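Local coordinates for pheromone response PrgU-like domain-containing protein (Enterococcus faecalis, PDB 2GMQ) that is of unknown function but, as a plasmid-encoded PrgU-like protein, is probably linked to the pheromone response, at residues A17-L25 with K36-M47; I53-L64 with L75-Y84. One frame throughout, in Å; residues are numbered along the deposited sequence.

Contact 1: A17-L25 with K36-M47; sequences AIQEKDLTL and KVRLKNTRAMEM
Asp-22 and Arg-43 carry the polar half of this contact, the aspartate ending a 3-10 turn and the arginine lying in the first turns of helix 41-50. Arg-43 sends CG anti to its own backbone nitrogen (chi1 -175°), folds at chi2 and passes CB, CG and CD across the carboxylate at about a right angle before NH1 reaches Asp-22 OD2 at 2.8 Å. The bond lies in the guanidinium plane and takes the anti lone pair of OD2, although carboxylate and guanidinium planes stand 69° apart. Gln-19 NE2 gives OD2 a second bond, 2.9 Å long, from above the carboxylate plane; the chi1 of Gln-19, 52°, sets its CG between backbone N and carbonyl carbon, and the extended chain then leads to Asp-22. OD1 takes a water that is weakly bonded to Arg-43 N. On one face of the guanidinium rests CE of selenomethionine Met-47, which also touches Ile-18 CD1.

Beside this cluster, strands 23-27 and 34-39 pair as an antiparallel hairpin: Thr-24 and Arg-38 form the hydrogen-bonded pair, while Leu-23 CD2 packs on Leu-39 CD2 at 3.7 Å. Ile-18 CD1 meets the same Leu-39 methyl tip to tip. Lys-40, the N-cap residue, donates its backbone N to Asp-22 O and bends only at its last torsion, bringing NZ to Lys-21 O at 2.7 Å from above the carbonyl plane.

A weak Arg-43 NE bond to Glu-46 OE2 completes an Asp-22, Arg-43, Glu-46 salt-bridge network. Buried Asp-22, probably ionised, probably helps hold the arginine where NH2 bridges to Glu-46 of the second subunit.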
loop_
_atom_site.group_PDB
_atom_site.type_symbol
_atom_site.label_atom_id
_atom_site.label_comp_id
_atom_site.label_asym_id
_atom_site.label_seq_id
_atom_site.Cartn_x
_atom_site.Cartn_y
_atom_site.Cartn_z
ATOM N N ALA A 17 11.626 -16.234 -10.030
ATOM C CA ALA A 17 11.229 -14.844 -10.098
ATOM C C ALA A 17 10.447 -14.556 -8.790
ATOM O O ALA A 17 9.605 -15.388 -8.375
ATOM C CB ALA A 17 10.339 -14.587 -11.292
ATOM N N ILE A 18 10.741 -13.425 -8.157
ATOM C CA ILE A 18 9.888 -12.963 -7.059
ATOM C C ILE A 18 9.581 -11.497 -7.244
ATOM O O ILE A 18 10.504 -10.686 -7.580
ATOM C CB ILE A 18 10.623 -13.221 -5.720
ATOM C CG1 ILE A 18 11.129 -14.647 -5.578
ATOM C CG2 ILE A 18 9.767 -12.743 -4.535
ATOM C CD1 ILE A 18 11.784 -14.978 -4.247
ATOM N N GLN A 19 8.305 -11.118 -7.155
ATOM C CA GLN A 19 7.911 -9.710 -7.224
ATOM C C GLN A 19 8.526 -8.926 -6.081
ATOM O O GLN A 19 8.599 -9.353 -4.951
ATOM C CB GLN A 19 6.392 -9.492 -7.305
ATOM C CG GLN A 19 5.617 -10.208 -6.234
ATOM C CD GLN A 19 4.106 -10.044 -6.377
ATOM O OE1 GLN A 19 3.599 -9.343 -7.279
ATOM N NE2 GLN A 19 3.382 -10.540 -5.359
ATOM N N GLU A 20 9.138 -7.816 -6.454
ATOM C CA GLU A 20 9.820 -6.979 -5.497
ATOM C C GLU A 20 8.960 -6.657 -4.249
ATOM O O GLU A 20 9.502 -6.500 -3.135
ATOM C CB GLU A 20 10.210 -5.674 -6.192
ATOM C CG GLU A 20 11.132 -4.838 -5.379
ATOM C CD GLU A 20 10.385 -3.804 -4.524
ATOM O OE1 GLU A 20 9.126 -3.673 -4.516
ATOM O OE2 GLU A 20 11.087 -3.068 -3.837
ATOM N N LYS A 21 7.618 -6.474 -4.382
ATOM C CA LYS A 21 6.788 -6.085 -3.263
ATOM C C LYS A 21 6.727 -7.141 -2.174
ATOM O O LYS A 21 6.199 -6.870 -1.093
ATOM C CB LYS A 21 5.366 -5.719 -3.733
ATOM C CG LYS A 21 4.582 -6.786 -4.463
ATOM C CD LYS A 21 3.125 -6.486 -4.678
ATOM C CE LYS A 21 2.799 -6.056 -6.096
ATOM N NZ LYS A 21 1.296 -5.754 -6.336
ATOM N N ASP A 22 7.164 -8.358 -2.528
ATOM C CA ASP A 22 7.219 -9.463 -1.538
ATOM C C ASP A 22 8.558 -9.604 -0.815
ATOM O O ASP A 22 8.718 -10.590 -0.052
ATOM C CB ASP A 22 6.854 -10.786 -2.217
ATOM C CG ASP A 22 5.366 -10.946 -2.421
ATOM O OD1 ASP A 22 4.564 -10.262 -1.737
ATOM O OD2 ASP A 22 4.982 -11.767 -3.282
ATOM N N LEU A 23 9.484 -8.631 -1.025
ATOM C CA LEU A 23 10.811 -8.680 -0.481
ATOM C C LEU A 23 11.091 -7.503 0.442
ATOM O O LEU A 23 10.650 -6.364 0.159
ATOM C CB LEU A 23 11.856 -8.666 -1.605
ATOM C CG LEU A 23 11.706 -9.826 -2.637
ATOM C CD1 LEU A 23 12.814 -9.558 -3.786
ATOM C CD2 LEU A 23 11.904 -11.142 -1.950
ATOM N N THR A 24 11.789 -7.789 1.543
ATOM C CA THR A 24 12.389 -6.757 2.352
ATOM C C THR A 24 13.843 -6.714 1.918
ATOM O O THR A 24 14.573 -7.655 2.171
ATOM C CB THR A 24 12.203 -7.079 3.845
ATOM O OG1 THR A 24 10.775 -7.142 4.104
ATOM C CG2 THR A 24 12.839 -6.020 4.705
ATOM N N LEU A 25 14.249 -5.569 1.381
ATOM C CA LEU A 25 15.643 -5.437 0.838
ATOM C C LEU A 25 16.544 -4.727 1.826
ATOM O O LEU A 25 16.131 -3.692 2.434
ATOM C CB LEU A 25 15.636 -4.709 -0.509
ATOM C CG LEU A 25 15.067 -5.489 -1.688
ATOM C CD1 LEU A 25 13.512 -5.304 -1.670
ATOM C CD2 LEU A 25 15.674 -5.048 -3.004
ATOM N N LYS A 36 21.153 -8.346 1.063
ATOM C CA LYS A 36 20.273 -9.509 1.175
ATOM C C LYS A 36 18.794 -9.096 1.029
ATOM O O LYS A 36 18.466 -7.905 1.111
ATOM C CB LYS A 36 20.523 -10.216 2.525
ATOM C CG LYS A 36 20.086 -9.378 3.715
ATOM C CD LYS A 36 20.077 -10.150 5.025
ATOM C CE LYS A 36 21.335 -9.932 5.856
ATOM N NZ LYS A 36 21.103 -10.545 7.287
ATOM N N VAL A 37 17.947 -10.087 0.698
ATOM C CA VAL A 37 16.510 -9.837 0.571
ATOM C C VAL A 37 15.861 -10.950 1.435
ATOM O O VAL A 37 16.397 -12.114 1.528
ATOM C CB VAL A 37 15.973 -9.954 -0.869
ATOM C CG1 VAL A 37 16.812 -9.078 -1.853
ATOM C CG2 VAL A 37 16.060 -11.365 -1.379
ATOM N N ARG A 38 14.779 -10.602 2.100
ATOM C CA ARG A 38 14.078 -11.540 2.899
ATOM C C ARG A 38 12.648 -11.556 2.453
ATOM O O ARG A 38 12.056 -10.508 2.296
ATOM C CB ARG A 38 14.237 -11.013 4.332
ATOM C CG ARG A 38 13.387 -11.585 5.361
ATOM C CD ARG A 38 13.502 -10.644 6.621
ATOM N NE ARG A 38 12.432 -11.005 7.528
ATOM C CZ ARG A 38 12.602 -11.422 8.790
ATOM N NH1 ARG A 38 13.839 -11.505 9.312
ATOM N NH2 ARG A 38 11.533 -11.762 9.521
ATOM N N LEU A 39 12.027 -12.738 2.310
ATOM C CA LEU A 39 10.625 -12.759 1.933
ATOM C C LEU A 39 9.750 -12.209 3.044
ATOM O O LEU A 39 9.960 -12.475 4.261
ATOM C CB LEU A 39 10.128 -14.212 1.637
ATOM C CG LEU A 39 10.206 -14.637 0.176
ATOM C CD1 LEU A 39 9.252 -13.953 -0.693
ATOM C CD2 LEU A 39 11.669 -14.430 -0.370
ATOM N N LYS A 40 8.732 -11.469 2.628
ATOM C CA LYS A 40 7.729 -10.990 3.565
ATOM C C LYS A 40 6.924 -12.146 4.173
ATOM O O LYS A 40 6.842 -13.252 3.601
ATOM C CB LYS A 40 6.819 -9.974 2.888
ATOM C CG LYS A 40 7.415 -8.558 2.930
ATOM C CD LYS A 40 6.491 -7.600 2.248
ATOM C CE LYS A 40 6.984 -6.167 2.358
ATOM N NZ LYS A 40 6.671 -5.427 1.116
ATOM N N ASN A 41 6.318 -11.901 5.333
ATOM C CA ASN A 41 5.654 -12.983 6.040
ATOM C C ASN A 41 4.496 -13.617 5.269
ATOM O O ASN A 41 4.357 -14.858 5.243
ATOM C CB ASN A 41 5.135 -12.546 7.436
ATOM C CG ASN A 41 6.263 -12.199 8.414
ATOM O OD1 ASN A 41 7.452 -12.103 8.095
ATOM N ND2 ASN A 41 5.853 -12.007 9.654
ATOM N N THR A 42 3.657 -12.794 4.642
ATOM C CA THR A 42 2.453 -13.353 3.946
ATOM C C THR A 42 2.867 -14.248 2.765
ATOM O O THR A 42 2.429 -15.389 2.646
ATOM C CB THR A 42 1.549 -12.220 3.444
ATOM O OG1 THR A 42 1.168 -11.444 4.613
ATOM C CG2 THR A 42 0.222 -12.845 2.924
ATOM N N ARG A 43 3.765 -13.729 1.971
ATOM C CA ARG A 43 4.303 -14.483 0.813
ATOM C C ARG A 43 5.000 -15.761 1.356
ATOM O O ARG A 43 4.888 -16.817 0.753
ATOM C CB ARG A 43 5.255 -13.658 -0.061
ATOM C CG ARG A 43 5.691 -14.523 -1.377
ATOM C CD ARG A 43 4.433 -14.938 -2.195
ATOM N NE ARG A 43 4.808 -15.799 -3.327
ATOM C CZ ARG A 43 5.350 -15.371 -4.494
ATOM N NH1 ARG A 43 5.636 -14.097 -4.664
ATOM N NH2 ARG A 43 5.696 -16.256 -5.433
ATOM N N ALA A 44 5.753 -15.676 2.454
ATOM C CA ALA A 44 6.451 -16.887 2.945
ATOM C C ALA A 44 5.430 -17.978 3.316
ATOM O O ALA A 44 5.683 -19.185 3.070
ATOM C CB ALA A 44 7.316 -16.598 4.088
HETATM N N MSE A 45 4.300 -17.566 3.927
HETATM C CA MSE A 45 3.273 -18.529 4.277
HETATM C C MSE A 45 2.674 -19.140 3.026
HETATM O O MSE A 45 2.537 -20.341 2.945
HETATM C CB MSE A 45 2.199 -17.895 5.144
HETATM C CG MSE A 45 1.193 -18.932 5.637
HETATM SE SE MSE A 45 1.930 -20.246 6.959
HETATM C CE MSE A 45 1.768 -19.097 8.551
ATOM N N GLU A 46 2.352 -18.325 2.034
ATOM C CA GLU A 46 1.929 -18.861 0.753
ATOM C C GLU A 46 2.940 -19.872 0.198
ATOM O O GLU A 46 2.494 -20.927 -0.224
ATOM C CB GLU A 46 1.710 -17.682 -0.233
ATOM C CG GLU A 46 0.945 -18.068 -1.460
ATOM C CD GLU A 46 1.447 -17.229 -2.641
ATOM O OE1 GLU A 46 0.720 -16.267 -2.942
ATOM O OE2 GLU A 46 2.525 -17.573 -3.216
HETATM N N MSE A 47 4.262 -19.564 0.178
HETATM C CA MSE A 47 5.262 -20.418 -0.404
HETATM C C MSE A 47 5.336 -21.696 0.443
HETATM O O MSE A 47 5.560 -22.793 -0.140
HETATM C CB MSE A 47 6.622 -19.727 -0.426
HETATM C CG MSE A 47 6.550 -18.539 -1.341
HETATM SE SE MSE A 47 8.397 -17.840 -1.337
HETATM C CE MSE A 47 8.370 -16.923 -3.125
HETATM O O HOH W 1 3.675 -10.872 1.007
#

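Contact 2: I53-L64 with L75-Y84; sequences ITEENIQEITTL and LEVYPEKSIY
Tyr-84 lays its ring beneath Glu-55, whose carboxylate stacks over one face with the two planes only 11° apart. CG of the glutamate approaches CD1 of the ring at 3.7 Å, and OE1 is offset toward the rim. Ile-58 CG2 sits at the ring edge, in plane, while CD1 of the same isoleucine reaches both Tyr-84 CE1 and Ser-82 CB. Beyond the hydroxyl, one water joins Tyr-84 OH to Ile-53 O.

Gln-59 extends beyond CG across the 79-82 turn, and its NE2 donates to Ser-82 O at 2.7 Å, on a lone pair in the carbonyl plane. A second water takes a bond from Ser-82 OG and donates to Ile-58 O and Ile-61 O. Behind Glu-55, Thr-54 and Asn-57 hold the bend by reciprocal bonds, Thr-54 OG1 accepting from Asn-57 N (an ST motif) and Thr-54 N donating to Asn-57 OD1 at 2.8 Å.

Farther along, Leu-64 and Leu-75 form a hydrogen-bonded antiparallel pair, and Leu-64 CG packs on Val-77 CG1 at 3.7 Å. This end belongs to hairpin 63-68/71-76, with strand 15-19 alongside 63-68; Tyr-84 lies on strand 83-85, outermost in the four-stranded antiparallel sheet beside 94-98, whose Phe-97 touches Ile-58 and Ser-82.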
loop_
_atom_site.group_PDB
_atom_site.type_symbol
_atom_site.label_atom_id
_atom_site.label_comp_id
_atom_site.label_asym_id
_atom_site.label_seq_id
_atom_site.Cartn_x
_atom_site.Cartn_y
_atom_site.Cartn_z
ATOM N N ILE A 53 9.262 -22.556 -2.299
ATOM C CA ILE A 53 10.608 -22.598 -1.780
ATOM C C ILE A 53 10.486 -23.298 -0.458
ATOM O O ILE A 53 9.493 -23.065 0.296
ATOM C CB ILE A 53 11.216 -21.198 -1.556
ATOM C CG1 ILE A 53 11.181 -20.405 -2.880
ATOM C CG2 ILE A 53 12.718 -21.280 -1.101
ATOM C CD1 ILE A 53 11.609 -18.967 -2.722
ATOM N N THR A 54 11.438 -24.178 -0.210
ATOM C CA THR A 54 11.422 -24.996 1.009
ATOM C C THR A 54 12.801 -25.084 1.587
ATOM O O THR A 54 13.773 -24.840 0.900
ATOM C CB THR A 54 11.017 -26.453 0.700
ATOM O OG1 THR A 54 11.999 -27.057 -0.162
ATOM C CG2 THR A 54 9.593 -26.572 0.157
ATOM N N GLU A 55 12.901 -25.526 2.844
ATOM C CA GLU A 55 14.201 -25.741 3.452
ATOM C C GLU A 55 15.037 -26.702 2.614
ATOM O O GLU A 55 16.247 -26.445 2.445
ATOM C CB GLU A 55 14.062 -26.199 4.921
ATOM C CG GLU A 55 14.875 -25.256 5.884
ATOM C CD GLU A 55 14.068 -24.810 7.151
ATOM O OE1 GLU A 55 12.808 -24.754 7.106
ATOM O OE2 GLU A 55 14.707 -24.489 8.190
ATOM N N GLU A 56 14.407 -27.743 2.039
ATOM C CA GLU A 56 15.178 -28.718 1.267
ATOM C C GLU A 56 15.650 -28.189 -0.090
ATOM O O GLU A 56 16.745 -28.551 -0.537
ATOM C CB GLU A 56 14.475 -30.090 1.134
ATOM C CG GLU A 56 15.274 -31.124 0.287
ATOM C CD GLU A 56 16.793 -31.328 0.807
ATOM O OE1 GLU A 56 17.672 -30.342 0.722
ATOM O OE2 GLU A 56 17.134 -32.500 1.267
ATOM N N ASN A 57 14.900 -27.280 -0.717
ATOM C CA ASN A 57 15.269 -26.855 -2.059
ATOM C C ASN A 57 15.907 -25.458 -2.154
ATOM O O ASN A 57 16.353 -25.046 -3.264
ATOM C CB ASN A 57 14.056 -26.964 -3.022
ATOM C CG ASN A 57 13.048 -25.823 -2.876
ATOM O OD1 ASN A 57 13.308 -24.786 -2.248
ATOM N ND2 ASN A 57 11.867 -26.009 -3.475
ATOM N N ILE A 58 15.935 -24.712 -1.045
ATOM C CA ILE A 58 16.249 -23.249 -1.196
ATOM C C ILE A 58 17.655 -23.074 -1.794
ATOM O O ILE A 58 17.921 -22.119 -2.608
ATOM C CB ILE A 58 16.048 -22.480 0.155
ATOM C CG1 ILE A 58 16.284 -20.976 -0.056
ATOM C CG2 ILE A 58 16.895 -23.115 1.271
ATOM C CD1 ILE A 58 16.036 -20.055 1.186
ATOM N N GLN A 59 18.571 -23.982 -1.444
ATOM C CA GLN A 59 19.958 -23.805 -1.861
ATOM C C GLN A 59 20.206 -24.212 -3.321
ATOM O O GLN A 59 21.312 -24.061 -3.797
ATOM C CB GLN A 59 20.931 -24.412 -0.833
ATOM C CG GLN A 59 20.897 -23.563 0.472
ATOM C CD GLN A 59 22.125 -23.694 1.368
ATOM O OE1 GLN A 59 22.852 -24.690 1.335
ATOM N NE2 GLN A 59 22.318 -22.703 2.225
ATOM N N GLU A 60 19.170 -24.672 -4.029
ATOM C CA GLU A 60 19.234 -24.939 -5.472
ATOM C C GLU A 60 19.160 -23.640 -6.306
ATOM O O GLU A 60 19.625 -23.570 -7.435
ATOM C CB GLU A 60 18.086 -25.859 -5.887
ATOM C CG GLU A 60 17.958 -27.128 -5.036
ATOM C CD GLU A 60 17.116 -28.202 -5.689
ATOM O OE1 GLU A 60 16.565 -27.986 -6.790
ATOM O OE2 GLU A 60 16.994 -29.277 -5.077
ATOM N N ILE A 61 18.563 -22.605 -5.722
ATOM C CA ILE A 61 18.357 -21.346 -6.418
ATOM C C ILE A 61 19.708 -20.602 -6.559
ATOM O O ILE A 61 20.388 -20.375 -5.587
ATOM C CB ILE A 61 17.375 -20.449 -5.637
ATOM C CG1 ILE A 61 15.928 -21.051 -5.635
ATOM C CG2 ILE A 61 17.352 -19.093 -6.278
ATOM C CD1 ILE A 61 14.994 -20.653 -4.450
ATOM N N THR A 62 20.071 -20.270 -7.784
ATOM C CA THR A 62 21.290 -19.511 -8.072
ATOM C C THR A 62 21.005 -18.037 -8.468
ATOM O O THR A 62 21.922 -17.216 -8.414
ATOM C CB THR A 62 22.063 -20.158 -9.207
ATOM O OG1 THR A 62 21.259 -20.188 -10.407
ATOM C CG2 THR A 62 22.464 -21.542 -8.794
ATOM N N THR A 63 19.773 -17.745 -8.889
ATOM C CA THR A 63 19.379 -16.461 -9.428
ATOM C C THR A 63 17.947 -16.098 -9.004
ATOM O O THR A 63 17.016 -16.947 -9.087
ATOM C CB THR A 63 19.366 -16.588 -10.972
ATOM O OG1 THR A 63 20.666 -17.015 -11.378
ATOM C CG2 THR A 63 19.071 -15.200 -11.591
ATOM N N LEU A 64 17.794 -14.870 -8.529
ATOM C CA LEU A 64 16.436 -14.314 -8.274
ATOM C C LEU A 64 16.173 -13.316 -9.381
ATOM O O LEU A 64 17.029 -12.429 -9.660
ATOM C CB LEU A 64 16.346 -13.547 -6.961
ATOM C CG LEU A 64 16.690 -14.246 -5.674
ATOM C CD1 LEU A 64 16.371 -13.340 -4.489
ATOM C CD2 LEU A 64 16.052 -15.659 -5.541
ATOM N N LEU A 75 19.410 -11.352 -10.556
ATOM C CA LEU A 75 20.533 -11.146 -9.621
ATOM C C LEU A 75 20.981 -12.502 -9.145
ATOM O O LEU A 75 20.143 -13.301 -8.744
ATOM C CB LEU A 75 20.111 -10.284 -8.380
ATOM C CG LEU A 75 19.754 -8.823 -8.756
ATOM C CD1 LEU A 75 19.173 -8.198 -7.420
ATOM C CD2 LEU A 75 20.841 -7.951 -9.341
ATOM N N GLU A 76 22.284 -12.794 -9.262
ATOM C CA GLU A 76 22.785 -14.059 -8.717
ATOM C C GLU A 76 22.847 -13.921 -7.199
ATOM O O GLU A 76 23.123 -12.810 -6.671
ATOM C CB GLU A 76 24.180 -14.383 -9.235
ATOM C CG GLU A 76 24.339 -14.329 -10.751
ATOM C CD GLU A 76 25.697 -14.809 -11.137
ATOM O OE1 GLU A 76 26.654 -14.056 -10.894
ATOM O OE2 GLU A 76 25.814 -15.943 -11.650
ATOM N N VAL A 77 22.598 -15.035 -6.533
ATOM C CA VAL A 77 22.735 -15.176 -5.085
ATOM C C VAL A 77 23.928 -16.072 -4.772
ATOM O O VAL A 77 24.497 -16.692 -5.681
ATOM C CB VAL A 77 21.427 -15.758 -4.448
ATOM C CG1 VAL A 77 20.206 -14.853 -4.869
ATOM C CG2 VAL A 77 21.237 -17.257 -4.878
ATOM N N TYR A 78 24.310 -16.147 -3.485
ATOM C CA TYR A 78 25.293 -17.050 -2.998
ATOM C C TYR A 78 24.490 -18.238 -2.483
ATOM O O TYR A 78 23.907 -18.127 -1.405
ATOM C CB TYR A 78 26.069 -16.416 -1.832
ATOM C CG TYR A 78 26.938 -15.240 -2.172
ATOM C CD1 TYR A 78 28.112 -15.412 -2.917
ATOM C CD2 TYR A 78 26.631 -13.952 -1.700
ATOM C CE1 TYR A 78 28.984 -14.302 -3.221
ATOM C CE2 TYR A 78 27.508 -12.834 -2.006
ATOM C CZ TYR A 78 28.662 -13.039 -2.744
ATOM O OH TYR A 78 29.477 -11.966 -2.999
ATOM N N PRO A 79 24.332 -19.316 -3.300
ATOM C CA PRO A 79 23.389 -20.366 -2.853
ATOM C C PRO A 79 23.715 -20.958 -1.489
ATOM O O PRO A 79 22.807 -21.406 -0.798
ATOM C CB PRO A 79 23.484 -21.463 -3.950
ATOM C CG PRO A 79 24.228 -20.892 -5.040
ATOM C CD PRO A 79 24.747 -19.509 -4.696
ATOM N N GLU A 80 24.985 -20.966 -1.112
ATOM C CA GLU A 80 25.365 -21.632 0.147
ATOM C C GLU A 80 25.077 -20.785 1.388
ATOM O O GLU A 80 25.137 -21.304 2.503
ATOM C CB GLU A 80 26.811 -22.198 0.113
ATOM C CG GLU A 80 27.203 -22.960 -1.171
ATOM C CD GLU A 80 26.369 -24.223 -1.470
ATOM O OE1 GLU A 80 25.977 -24.359 -2.658
ATOM O OE2 GLU A 80 26.105 -25.071 -0.560
ATOM N N LYS A 81 24.654 -19.539 1.163
ATOM C CA LYS A 81 24.255 -18.612 2.218
ATOM C C LYS A 81 22.717 -18.526 2.393
ATOM O O LYS A 81 22.239 -17.935 3.358
ATOM C CB LYS A 81 24.796 -17.213 1.930
ATOM C CG LYS A 81 26.350 -17.208 1.881
ATOM C CD LYS A 81 26.869 -15.814 1.797
ATOM C CE LYS A 81 28.407 -15.857 1.443
ATOM N NZ LYS A 81 28.996 -14.659 0.721
ATOM N N SER A 82 21.961 -19.053 1.439
ATOM C CA SER A 82 20.474 -19.000 1.538
ATOM C C SER A 82 20.027 -19.751 2.785
ATOM O O SER A 82 20.420 -20.911 3.002
ATOM C CB SER A 82 19.822 -19.597 0.301
ATOM O OG SER A 82 20.281 -18.915 -0.882
ATOM N N ILE A 83 19.211 -19.085 3.613
ATOM C CA ILE A 83 18.781 -19.624 4.936
ATOM C C ILE A 83 17.344 -19.225 5.304
ATOM O O ILE A 83 16.838 -18.241 4.796
ATOM C CB ILE A 83 19.697 -19.146 6.093
ATOM C CG1 ILE A 83 19.739 -17.619 6.189
ATOM C CG2 ILE A 83 21.099 -19.764 5.983
ATOM C CD1 ILE A 83 20.287 -17.089 7.468
ATOM N N TYR A 84 16.705 -19.997 6.184
ATOM C CA TYR A 84 15.434 -19.601 6.806
ATOM C C TYR A 84 15.724 -18.874 8.133
ATOM O O TYR A 84 16.610 -19.282 8.869
ATOM C CB TYR A 84 14.505 -20.831 7.017
ATOM C CG TYR A 84 13.782 -21.190 5.747
ATOM C CD1 TYR A 84 14.462 -21.757 4.667
ATOM C CD2 TYR A 84 12.423 -20.891 5.591
ATOM C CE1 TYR A 84 13.803 -22.032 3.461
ATOM C CE2 TYR A 84 11.756 -21.179 4.420
ATOM C CZ TYR A 84 12.437 -21.770 3.377
ATOM O OH TYR A 84 11.778 -22.038 2.227
HETATM O O HOH W 2 9.601 -20.666 1.596
HETATM O O HOH W 3 19.851 -20.427 -3.008
HETATM O O HOH W 4 23.779 -24.667 -4.272
HETATM O O HOH W 5 25.006 -17.888 -7.982
#

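In the fold
The two contacts follow one another along the chain, contact 1 closing before contact 2 opens, and their centres lie 13 Å apart. Each includes part of a beta hairpin, 23-27 with 34-39 in the first and 63-68 with 71-76 in the second. Both contacts reach both sheets: strands 15-19 and 63-68 are parallel neighbours in the three-stranded one, while 23-27, 34-39 and 83-85 belong to the antiparallel four-stranded one. The contacts meet where Val-37 packs on Leu-64 and where Met-47 and Ile-18 touch Ile-53, joining the two sheets and helix 41-50 through shared apolar packing. Contact 1 also faces the second subunit, whereas no other chain of the assembly touches contact 2.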